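Local coordinates for protein phosphoribosylaminoimidazole-succinocarboxamide synthase (Saccharomyces cerevisiae, PDB 2CNQ) that catalyses the ATP-dependent joining of 4-carboxy-5-aminoimidazole ribotide and aspartate to give SAICAR, a step of de novo purine biosynthesis, at residues K5-V15 and D22-L32; K53-S61 and D233-S241. One frame throughout, in Å; residues are numbered along the deposited sequence.

Contact 1 of 2, residues K5-V15 and D22-L32; sequences KTELDGILPLV and DIYEVDAGTLL. With ADP (adenosine-5'-diphosphate), chain B.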
loop_
_atom_site.group_PDB
_atom_site.type_symbol
_atom_site.label_atom_id
_atom_site.label_comp_id
_atom_site.label_asym_id
_atom_site.label_seq_id
_atom_site.Cartn_x
_atom_site.Cartn_y
_atom_site.Cartn_z
ATOM N N LYS A 5 -9.400 16.119 2.797
ATOM C CA LYS A 5 -10.616 15.783 2.123
ATOM C C LYS A 5 -10.687 16.639 0.921
ATOM O O LYS A 5 -10.808 17.845 1.022
ATOM C CB LYS A 5 -11.820 16.038 3.009
ATOM C CG LYS A 5 -13.104 15.677 2.355
ATOM C CD LYS A 5 -14.258 15.881 3.275
ATOM C CE LYS A 5 -15.559 15.585 2.603
ATOM N NZ LYS A 5 -16.667 15.642 3.566
ATOM N N THR A 6 -10.610 16.038 -0.239
ATOM C CA THR A 6 -10.685 16.834 -1.428
ATOM C C THR A 6 -12.083 17.356 -1.603
ATOM O O THR A 6 -13.052 16.688 -1.321
ATOM C CB THR A 6 -10.233 16.079 -2.656
ATOM O OG1 THR A 6 -11.075 14.959 -2.903
ATOM C CG2 THR A 6 -8.817 15.642 -2.560
ATOM N N GLU A 7 -12.154 18.571 -2.105
ATOM C CA GLU A 7 -13.398 19.269 -2.308
ATOM C C GLU A 7 -13.359 19.781 -3.715
ATOM O O GLU A 7 -12.776 20.806 -4.002
ATOM C CB GLU A 7 -13.554 20.393 -1.340
ATOM C CG GLU A 7 -13.675 19.913 0.081
ATOM C CD GLU A 7 -14.974 19.261 0.394
ATOM O OE1 GLU A 7 -15.131 18.838 1.548
ATOM O OE2 GLU A 7 -15.858 19.170 -0.456
ATOM N N LEU A 8 -13.980 19.032 -4.591
ATOM C CA LEU A 8 -13.932 19.331 -5.993
ATOM C C LEU A 8 -15.212 19.912 -6.517
ATOM O O LEU A 8 -15.375 20.073 -7.697
ATOM C CB LEU A 8 -13.525 18.130 -6.823
ATOM C CG LEU A 8 -12.165 17.539 -6.472
ATOM C CD1 LEU A 8 -11.779 16.533 -7.524
ATOM C CD2 LEU A 8 -11.089 18.556 -6.302
ATOM N N ASP A 9 -16.124 20.260 -5.622
ATOM C CA ASP A 9 -17.285 21.036 -6.001
ATOM C C ASP A 9 -18.069 20.415 -7.121
ATOM O O ASP A 9 -18.656 21.091 -7.954
ATOM C CB ASP A 9 -16.902 22.462 -6.345
ATOM C CG ASP A 9 -16.445 23.209 -5.126
ATOM O OD1 ASP A 9 -17.033 22.995 -4.054
ATOM O OD2 ASP A 9 -15.503 23.986 -5.207
ATOM N N GLY A 10 -18.111 19.107 -7.117
ATOM C CA GLY A 10 -18.902 18.395 -8.063
ATOM C C GLY A 10 -18.357 18.395 -9.442
ATOM O O GLY A 10 -19.034 17.972 -10.346
ATOM N N ILE A 11 -17.124 18.826 -9.642
ATOM C CA ILE A 11 -16.587 18.910 -10.966
ATOM C C ILE A 11 -16.477 17.545 -11.594
ATOM O O ILE A 11 -16.679 17.394 -12.773
ATOM C CB ILE A 11 -15.290 19.645 -10.938
ATOM C CG1 ILE A 11 -15.574 21.111 -10.623
ATOM C CG2 ILE A 11 -14.547 19.518 -12.239
ATOM C CD1 ILE A 11 -14.360 21.841 -10.163
ATOM N N LEU A 12 -16.155 16.550 -10.782
ATOM C CA LEU A 12 -16.164 15.153 -11.172
ATOM C C LEU A 12 -17.004 14.450 -10.166
ATOM O O LEU A 12 -16.970 14.781 -9.011
ATOM C CB LEU A 12 -14.797 14.546 -11.114
ATOM C CG LEU A 12 -13.752 15.164 -11.998
ATOM C CD1 LEU A 12 -12.438 14.517 -11.702
ATOM C CD2 LEU A 12 -14.123 15.037 -13.449
ATOM N N PRO A 13 -17.693 13.410 -10.573
ATOM C CA PRO A 13 -18.386 12.598 -9.607
ATOM C C PRO A 13 -17.424 11.901 -8.696
ATOM O O PRO A 13 -16.371 11.456 -9.117
ATOM C CB PRO A 13 -19.118 11.593 -10.468
ATOM C CG PRO A 13 -19.149 12.150 -11.853
ATOM C CD PRO A 13 -17.881 12.943 -11.939
ATOM N N LEU A 14 -17.820 11.763 -7.462
ATOM C CA LEU A 14 -17.058 11.037 -6.505
ATOM C C LEU A 14 -17.403 9.600 -6.602
ATOM O O LEU A 14 -18.552 9.253 -6.460
ATOM C CB LEU A 14 -17.361 11.588 -5.134
ATOM C CG LEU A 14 -16.597 10.973 -3.969
ATOM C CD1 LEU A 14 -15.130 11.258 -4.074
ATOM C CD2 LEU A 14 -17.180 11.487 -2.702
ATOM N N VAL A 15 -16.429 8.757 -6.824
ATOM C CA VAL A 15 -16.625 7.339 -6.824
ATOM C C VAL A 15 -16.572 6.817 -5.431
ATOM O O VAL A 15 -17.412 6.033 -5.031
ATOM C CB VAL A 15 -15.609 6.659 -7.702
ATOM C CG1 VAL A 15 -15.675 5.173 -7.579
ATOM C CG2 VAL A 15 -15.828 7.109 -9.125
ATOM N N ASP A 22 -9.347 9.691 -2.200
ATOM C CA ASP A 22 -10.577 10.230 -2.747
ATOM C C ASP A 22 -10.521 9.923 -4.208
ATOM O O ASP A 22 -9.542 10.239 -4.858
ATOM C CB ASP A 22 -10.696 11.719 -2.530
ATOM C CG ASP A 22 -10.834 12.123 -1.118
ATOM O OD1 ASP A 22 -11.036 13.342 -0.898
ATOM O OD2 ASP A 22 -10.793 11.299 -0.205
ATOM N N ILE A 23 -11.555 9.291 -4.704
ATOM C CA ILE A 23 -11.513 8.726 -6.029
ATOM C C ILE A 23 -12.644 9.307 -6.802
ATOM O O ILE A 23 -13.786 9.164 -6.392
ATOM C CB ILE A 23 -11.589 7.249 -5.959
ATOM C CG1 ILE A 23 -10.475 6.722 -5.054
ATOM C CG2 ILE A 23 -11.485 6.649 -7.359
ATOM C CD1 ILE A 23 -10.562 5.318 -4.806
ATOM N N TYR A 24 -12.335 9.956 -7.890
ATOM C CA TYR A 24 -13.330 10.593 -8.712
ATOM C C TYR A 24 -13.363 9.943 -10.058
ATOM O O TYR A 24 -12.372 9.406 -10.536
ATOM C CB TYR A 24 -12.996 12.057 -8.895
ATOM C CG TYR A 24 -13.064 12.820 -7.624
ATOM C CD1 TYR A 24 -14.223 13.456 -7.251
ATOM C CD2 TYR A 24 -11.981 12.876 -6.779
ATOM C CE1 TYR A 24 -14.294 14.153 -6.095
ATOM C CE2 TYR A 24 -12.048 13.566 -5.612
ATOM C CZ TYR A 24 -13.209 14.179 -5.267
ATOM O OH TYR A 24 -13.328 14.886 -4.116
ATOM N N GLU A 25 -14.488 10.077 -10.719
ATOM C CA GLU A 25 -14.641 9.562 -12.049
ATOM C C GLU A 25 -14.296 10.604 -13.035
ATOM O O GLU A 25 -14.954 11.637 -13.118
ATOM C CB GLU A 25 -16.065 9.132 -12.257
ATOM C CG GLU A 25 -16.373 8.812 -13.680
ATOM C CD GLU A 25 -17.763 8.314 -13.807
ATOM O OE1 GLU A 25 -18.133 7.313 -13.140
ATOM O OE2 GLU A 25 -18.521 8.967 -14.508
ATOM N N VAL A 26 -13.277 10.347 -13.806
ATOM C CA VAL A 26 -12.913 11.228 -14.883
ATOM C C VAL A 26 -13.779 10.946 -16.063
ATOM O O VAL A 26 -14.243 11.853 -16.730
ATOM C CB VAL A 26 -11.443 11.099 -15.182
ATOM C CG1 VAL A 26 -11.060 11.903 -16.389
ATOM C CG2 VAL A 26 -10.663 11.573 -13.992
ATOM N N ASP A 27 -13.949 9.683 -16.373
ATOM C CA ASP A 27 -14.832 9.303 -17.403
ATOM C C ASP A 27 -15.146 7.885 -17.163
ATOM O O ASP A 27 -14.804 7.299 -16.129
ATOM C CB ASP A 27 -14.235 9.566 -18.789
ATOM C CG ASP A 27 -12.979 8.806 -19.049
ATOM O OD1 ASP A 27 -12.146 9.347 -19.744
ATOM O OD2 ASP A 27 -12.796 7.678 -18.554
ATOM N N ALA A 28 -15.840 7.303 -18.104
ATOM C CA ALA A 28 -16.310 5.986 -17.904
ATOM C C ALA A 28 -15.226 5.002 -17.553
ATOM O O ALA A 28 -15.488 4.030 -16.894
ATOM C CB ALA A 28 -17.058 5.528 -19.133
ATOM N N GLY A 29 -14.025 5.200 -18.022
ATOM C CA GLY A 29 -12.967 4.251 -17.799
ATOM C C GLY A 29 -11.861 4.686 -16.889
ATOM O O GLY A 29 -10.917 3.950 -16.708
ATOM N N THR A 30 -11.951 5.872 -16.340
ATOM C CA THR A 30 -10.790 6.458 -15.737
ATOM C C THR A 30 -11.153 7.142 -14.478
ATOM O O THR A 30 -12.204 7.765 -14.357
ATOM C CB THR A 30 -10.332 7.536 -16.730
ATOM O OG1 THR A 30 -10.306 6.990 -18.055
ATOM C CG2 THR A 30 -8.976 8.035 -16.383
ATOM N N LEU A 31 -10.254 7.012 -13.520
ATOM C CA LEU A 31 -10.425 7.562 -12.208
ATOM C C LEU A 31 -9.324 8.533 -11.937
ATOM O O LEU A 31 -8.201 8.373 -12.353
ATOM C CB LEU A 31 -10.352 6.479 -11.170
ATOM C CG LEU A 31 -11.360 5.385 -11.322
ATOM C CD1 LEU A 31 -10.986 4.276 -10.367
ATOM C CD2 LEU A 31 -12.748 5.873 -11.081
ATOM N N LEU A 32 -9.674 9.536 -11.158
ATOM C CA LEU A 32 -8.744 10.440 -10.524
ATOM C C LEU A 32 -8.571 9.902 -9.122
ATOM O O LEU A 32 -9.489 9.878 -8.333
ATOM C CB LEU A 32 -9.310 11.834 -10.533
ATOM C CG LEU A 32 -8.555 12.852 -9.752
ATOM C CD1 LEU A 32 -7.183 12.987 -10.301
ATOM C CD2 LEU A 32 -9.298 14.157 -9.733
HETATM P PB ADP B . -9.054 1.595 1.357
HETATM O O1B ADP B . -7.693 1.091 1.485
HETATM O O2B ADP B . -10.016 0.537 1.013
HETATM O O3B ADP B . -9.607 2.363 2.455
HETATM P PA ADP B . -8.003 3.621 -0.356
HETATM O O1A ADP B . -6.676 3.007 -0.440
HETATM O O2A ADP B . -8.178 4.838 0.420
HETATM O O3A ADP B . -9.070 2.558 0.095
HETATM O "O5'" ADP B . -8.554 3.939 -1.792
HETATM C "C5'" ADP B . -8.286 3.186 -2.953
HETATM C "C4'" ADP B . -9.519 2.430 -3.349
HETATM O "O4'" ADP B . -9.480 2.327 -4.771
HETATM C "C3'" ADP B . -9.556 1.021 -2.845
HETATM O "O3'" ADP B . -10.886 0.570 -2.772
HETATM C "C2'" ADP B . -8.878 0.266 -3.956
HETATM O "O2'" ADP B . -9.156 -1.099 -3.959
HETATM C "C1'" ADP B . -9.444 0.962 -5.135
HETATM N N9 ADP B . -8.692 0.876 -6.351
HETATM C C8 ADP B . -7.363 0.903 -6.473
HETATM N N7 ADP B . -6.969 0.910 -7.719
HETATM C C5 ADP B . -8.105 0.879 -8.434
HETATM C C6 ADP B . -8.403 0.899 -9.817
HETATM N N6 ADP B . -7.447 0.961 -10.720
HETATM N N1 ADP B . -9.667 0.783 -10.207
HETATM C C2 ADP B . -10.629 0.763 -9.289
HETATM N N3 ADP B . -10.479 0.821 -7.974
HETATM C C4 ADP B . -9.213 0.869 -7.565
HETATM O O HOH W 1 -15.292 16.693 -3.733
#
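The ring of Tyr24 lies between two leucines of residues 5-15, where edge strand 14-17 of the antiparallel sheet pairs with strand 21-25 in a beta hairpin. Leu8 CD1 sits over the middle of one ring face, 3.5 Å from the centroid of the Tyr24 ring, and Leu14 CD1 lies over the opposite face, offset toward the rim; both are CH-pi contacts. Leu14 gets there because its CG stands anti to the backbone N (chi1 -178°), which carries the branch over its cross-strand neighbour in this non-hydrogen-bonded pair. Thr6 OG1 meets the ring edge in plane, 2.6 Å from Tyr24 OH, and donates to Asp22 OD1 on that oxygen's anti lone pair. Thr6 N also bonds to Asp22 OD1, at 2.8 Å, and Arg17 and Arg38 form salt bridges to the same carboxylate. A water lies 2.7 Å from Tyr24 OH and accepts from Leu8 N. A leucine in place of Tyr24 would probably leave Thr6 OG1 and this water without their hydroxyl partner and Leu8 and Leu14 without a flat surface to pack on. Next to Tyr24 CB, Leu12 CD1 reaches Leu32 CD2 at 3.7 Å, the two side chains crossing at about a right angle. Val15 N bonds to Ile23 O on one side of the Leu14-Tyr24 pair and Glu25 N to Pro13 O on the other. Ile23 and Leu31 line the ADP pocket, Leu31 CD1 lying 3.7 Å from ADP C2.

Contact 2 of 2, residues K53-S61 and D233-S241; sequences KGILLTKLS and DEVLTPDSS. With AMZ (aminoimidazole 4-carboxamide ribonucleotide), chain C; ADP (adenosine-5'-diphosphate), chain B.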
loop_
_atom_site.group_PDB
_atom_site.type_symbol
_atom_site.label_atom_id
_atom_site.label_comp_id
_atom_site.label_asym_id
_atom_site.label_seq_id
_atom_site.Cartn_x
_atom_site.Cartn_y
_atom_site.Cartn_z
ATOM N N LYS A 53 1.595 13.131 3.148
ATOM C CA LYS A 53 1.674 11.687 3.074
ATOM C C LYS A 53 1.143 11.193 1.767
ATOM O O LYS A 53 1.693 10.278 1.197
ATOM C CB LYS A 53 0.900 11.118 4.223
ATOM C CG LYS A 53 0.794 9.623 4.209
ATOM C CD LYS A 53 0.118 9.140 5.455
ATOM C CE LYS A 53 -0.241 7.693 5.372
ATOM N NZ LYS A 53 -1.519 7.482 4.657
ATOM N N GLY A 54 0.038 11.761 1.304
ATOM C CA GLY A 54 -0.520 11.288 0.077
ATOM C C GLY A 54 0.339 11.540 -1.103
ATOM O O GLY A 54 0.335 10.777 -2.058
ATOM N N ILE A 55 1.093 12.615 -1.074
ATOM C CA ILE A 55 2.069 12.843 -2.113
ATOM C C ILE A 55 3.095 11.730 -2.069
ATOM O O ILE A 55 3.463 11.172 -3.064
ATOM C CB ILE A 55 2.709 14.200 -1.941
ATOM C CG1 ILE A 55 1.657 15.287 -2.177
ATOM C CG2 ILE A 55 3.863 14.327 -2.890
ATOM C CD1 ILE A 55 2.153 16.659 -1.899
ATOM N N LEU A 56 3.551 11.386 -0.882
ATOM C CA LEU A 56 4.521 10.311 -0.756
ATOM C C LEU A 56 3.970 9.029 -1.254
ATOM O O LEU A 56 4.643 8.299 -1.984
ATOM C CB LEU A 56 4.964 10.221 0.670
ATOM C CG LEU A 56 6.101 9.268 0.926
ATOM C CD1 LEU A 56 6.872 9.759 2.091
ATOM C CD2 LEU A 56 5.647 7.871 1.186
ATOM N N LEU A 57 2.748 8.706 -0.908
ATOM C CA LEU A 57 2.196 7.446 -1.366
ATOM C C LEU A 57 2.112 7.428 -2.853
ATOM O O LEU A 57 2.327 6.399 -3.463
ATOM C CB LEU A 57 0.832 7.232 -0.796
ATOM C CG LEU A 57 0.720 7.243 0.704
ATOM C CD1 LEU A 57 -0.709 7.062 1.078
ATOM C CD2 LEU A 57 1.606 6.238 1.344
ATOM N N THR A 58 1.768 8.550 -3.432
ATOM C CA THR A 58 1.640 8.655 -4.844
ATOM C C THR A 58 2.969 8.497 -5.493
ATOM O O THR A 58 3.154 7.692 -6.378
ATOM C CB THR A 58 1.010 9.987 -5.202
ATOM O OG1 THR A 58 -0.288 10.063 -4.642
ATOM C CG2 THR A 58 0.876 10.154 -6.669
ATOM N N LYS A 59 3.921 9.306 -5.074
ATOM C CA LYS A 59 5.213 9.288 -5.696
ATOM C C LYS A 59 5.902 7.962 -5.528
ATOM O O LYS A 59 6.540 7.472 -6.420
ATOM C CB LYS A 59 6.054 10.392 -5.081
ATOM C CG LYS A 59 5.510 11.789 -5.315
ATOM C CD LYS A 59 5.355 12.210 -6.776
ATOM C CE LYS A 59 4.616 13.559 -6.834
ATOM N NZ LYS A 59 4.708 14.208 -8.174
ATOM N N LEU A 60 5.773 7.376 -4.371
ATOM C CA LEU A 60 6.410 6.105 -4.137
ATOM C C LEU A 60 5.748 5.039 -4.983
ATOM O O LEU A 60 6.404 4.214 -5.554
ATOM C CB LEU A 60 6.395 5.781 -2.676
ATOM C CG LEU A 60 7.202 4.571 -2.271
ATOM C CD1 LEU A 60 8.590 4.555 -2.836
ATOM C CD2 LEU A 60 7.250 4.529 -0.785
ATOM N N SER A 61 4.438 5.090 -5.057
ATOM C CA SER A 61 3.774 4.176 -5.950
ATOM C C SER A 61 4.288 4.323 -7.337
ATOM O O SER A 61 4.536 3.344 -8.005
ATOM C CB SER A 61 2.291 4.433 -5.968
ATOM O OG SER A 61 1.671 4.057 -4.771
ATOM N N ASP A 233 -3.958 0.235 -7.380
ATOM C CA ASP A 233 -3.871 0.808 -6.070
ATOM C C ASP A 233 -2.524 1.461 -5.851
ATOM O O ASP A 233 -2.064 2.171 -6.721
ATOM C CB ASP A 233 -4.256 -0.205 -5.010
ATOM C CG ASP A 233 -4.614 0.420 -3.720
ATOM O OD1 ASP A 233 -5.674 1.065 -3.657
ATOM O OD2 ASP A 233 -3.839 0.233 -2.762
ATOM N N GLU A 234 -1.995 1.296 -4.670
ATOM C CA GLU A 234 -0.697 1.763 -4.329
ATOM C C GLU A 234 0.235 0.591 -4.226
ATOM O O GLU A 234 -0.169 -0.528 -4.016
ATOM C CB GLU A 234 -0.715 2.546 -3.033
ATOM C CG GLU A 234 -0.913 1.674 -1.826
ATOM C CD GLU A 234 -0.979 2.441 -0.555
ATOM O OE1 GLU A 234 -1.681 1.948 0.349
ATOM O OE2 GLU A 234 -0.340 3.487 -0.441
ATOM N N VAL A 235 1.497 0.896 -4.356
ATOM C CA VAL A 235 2.507 -0.134 -4.418
ATOM C C VAL A 235 3.629 0.237 -3.501
ATOM O O VAL A 235 4.228 1.278 -3.658
ATOM C CB VAL A 235 3.019 -0.299 -5.830
ATOM C CG1 VAL A 235 4.019 -1.411 -5.847
ATOM C CG2 VAL A 235 1.901 -0.552 -6.787
ATOM N N LEU A 236 3.895 -0.660 -2.577
ATOM C CA LEU A 236 5.082 -0.626 -1.740
ATOM C C LEU A 236 5.264 0.744 -1.154
ATOM O O LEU A 236 6.323 1.348 -1.190
ATOM C CB LEU A 236 6.280 -1.127 -2.500
ATOM C CG LEU A 236 6.266 -2.628 -2.615
ATOM C CD1 LEU A 236 7.110 -3.072 -3.772
ATOM C CD2 LEU A 236 6.752 -3.253 -1.331
ATOM N N THR A 237 4.211 1.198 -0.512
ATOM C CA THR A 237 4.285 2.394 0.272
ATOM C C THR A 237 4.350 2.003 1.712
ATOM O O THR A 237 4.119 0.885 2.083
ATOM C CB THR A 237 3.120 3.298 0.041
ATOM O OG1 THR A 237 2.012 2.745 0.738
ATOM C CG2 THR A 237 2.810 3.490 -1.418
ATOM N N PRO A 238 4.608 2.958 2.590
ATOM C CA PRO A 238 4.676 2.622 3.991
ATOM C C PRO A 238 3.327 2.462 4.598
ATOM O O PRO A 238 3.240 2.035 5.724
ATOM C CB PRO A 238 5.518 3.740 4.597
ATOM C CG PRO A 238 6.097 4.469 3.422
ATOM C CD PRO A 238 5.085 4.320 2.348
ATOM N N ASP A 239 2.264 2.744 3.848
ATOM C CA ASP A 239 0.948 2.297 4.254
ATOM C C ASP A 239 0.763 0.844 3.899
ATOM O O ASP A 239 0.168 0.107 4.651
ATOM C CB ASP A 239 -0.152 3.086 3.556
ATOM C CG ASP A 239 -0.541 4.333 4.229
ATOM O OD1 ASP A 239 -1.459 4.988 3.714
ATOM O OD2 ASP A 239 -0.043 4.652 5.297
ATOM N N SER A 240 1.236 0.415 2.756
ATOM C CA SER A 240 0.951 -0.901 2.263
ATOM C C SER A 240 1.975 -1.930 2.666
ATOM O O SER A 240 1.807 -3.080 2.327
ATOM C CB SER A 240 0.831 -0.890 0.775
ATOM O OG SER A 240 2.063 -0.722 0.158
ATOM N N SER A 241 3.009 -1.536 3.365
ATOM C CA SER A 241 4.155 -2.381 3.590
ATOM C C SER A 241 4.739 -2.139 4.909
ATOM O O SER A 241 4.510 -1.109 5.517
ATOM C CB SER A 241 5.233 -2.033 2.572
ATOM O OG SER A 241 4.698 -1.904 1.286
HETATM O O5 AMZ C . -4.473 -1.749 3.470
HETATM C C6 AMZ C . -4.702 -2.899 3.781
HETATM N N2 AMZ C . -5.920 -3.428 3.794
HETATM C C3A AMZ C . -3.620 -3.795 4.143
HETATM C C7A AMZ C . -2.304 -3.458 4.234
HETATM N N3 AMZ C . -1.639 -2.321 3.960
HETATM N N1 AMZ C . -3.778 -5.087 4.478
HETATM C C5 AMZ C . -2.581 -5.551 4.758
HETATM N N AMZ C . -1.670 -4.560 4.630
HETATM C C1 AMZ C . -0.244 -4.706 4.787
HETATM C C2 AMZ C . 0.271 -4.310 6.138
HETATM C C3 AMZ C . 1.511 -5.147 6.266
HETATM O O2 AMZ C . 2.518 -4.487 5.532
HETATM O O1 AMZ C . 0.500 -2.917 6.177
HETATM O O AMZ C . 0.019 -6.078 4.691
HETATM C C AMZ C . 1.092 -6.423 5.553
HETATM C C4 AMZ C . 0.679 -7.528 6.469
HETATM O O3 AMZ C . -0.177 -6.993 7.465
HETATM P P AMZ C . -0.613 -7.938 8.674
HETATM O OP1 AMZ C . -1.560 -8.955 8.127
HETATM O O4 AMZ C . -1.287 -6.989 9.636
HETATM O OP2 AMZ C . 0.597 -8.593 9.255
HETATM P PB ADP B . -9.054 1.595 1.357
HETATM O O1B ADP B . -7.693 1.091 1.485
HETATM O O2B ADP B . -10.016 0.537 1.013
HETATM O O3B ADP B . -9.607 2.363 2.455
HETATM P PA ADP B . -8.003 3.621 -0.356
HETATM O O1A ADP B . -6.676 3.007 -0.440
HETATM O O2A ADP B . -8.178 4.838 0.420
HETATM O O3A ADP B . -9.070 2.558 0.095
HETATM O "O5'" ADP B . -8.554 3.939 -1.792
HETATM C "C5'" ADP B . -8.286 3.186 -2.953
HETATM C "C4'" ADP B . -9.519 2.430 -3.349
HETATM O "O4'" ADP B . -9.480 2.327 -4.771
HETATM C "C3'" ADP B . -9.556 1.021 -2.845
HETATM O "O3'" ADP B . -10.886 0.570 -2.772
HETATM C "C2'" ADP B . -8.878 0.266 -3.956
HETATM O "O2'" ADP B . -9.156 -1.099 -3.959
HETATM C "C1'" ADP B . -9.444 0.962 -5.135
HETATM N N9 ADP B . -8.692 0.876 -6.351
HETATM C C8 ADP B . -7.363 0.903 -6.473
HETATM N N7 ADP B . -6.969 0.910 -7.719
HETATM C C5 ADP B . -8.105 0.879 -8.434
HETATM C C6 ADP B . -8.403 0.899 -9.817
HETATM N N6 ADP B . -7.447 0.961 -10.720
HETATM N N1 ADP B . -9.667 0.783 -10.207
HETATM C C2 ADP B . -10.629 0.763 -9.289
HETATM N N3 ADP B . -10.479 0.821 -7.974
HETATM C C4 ADP B . -9.213 0.869 -7.565
HETATM O O HOH W 2 -0.992 4.638 -5.929
#
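Lys53, at the start of helix 53-67, meets Asp239 in the irregular run 233-241, a break in the long strand 228-245 of the mixed sheet that runs from the ADP pocket at Asp233 to the AMZ pocket lined by Asp239, Ser240 and Ser241. Lys53 NZ forms a salt bridge with Asp239 OD1 at 2.7 Å, met on the syn side and 20° out of the carboxylate plane. The lysine is extended until a bend at its last torsion (chi4 -83°), which turns NZ toward the acid; Arg38 O is a second acceptor, while Asp239 OD2 is bonded to Tyr292 OH. A second charged group is Glu234, whose OE2 forms a salt bridge with Arg21; a magnesium ion lies about 4 Å from its side chain. Apolar packing fills the middle. Leu56 CD2 and Leu60 CD2 each approach Pro238 CD to 3.8 Å, and Leu57 sets CD2 against Thr237 CB, its side chain crossing the threonine at about a right angle. Among the hydrogen bonds, Thr237 OG1 donates to Glu234 OE2 from above the carboxylate plane and accepts from Ser240 N, an ST motif. Asp233 N makes a weak bond to ADP N7. Ser61 OG is the hub: it donates to Leu57 O within the helix and accepts from Val235 N at 3.2 Å. A water donates to both Ser61 OG, at 3.0 Å, and Asp233 O, at 2.8 Å.

Contact 1 closes before contact 2 opens along the chain, and the two do not touch: their centres lie about 20 Å apart and their nearest atoms about 7 Å. Contact 1 belongs to the antiparallel sheet of strands 14-17, 21-25, 30-35 and 106-110, partly buried toward the outside of the monomer; contact 2 is wholly buried near the centre of the chain, where helix 53-67 meets strand 228-245 of the mixed sheet. Residues 22-32 and 233-241 both reach the same ADP, so two separate sheets contribute to one nucleotide site, and residues 239-241 continue to the AMZ pocket, so the run of contact 2 links the site of this ADP to that pocket.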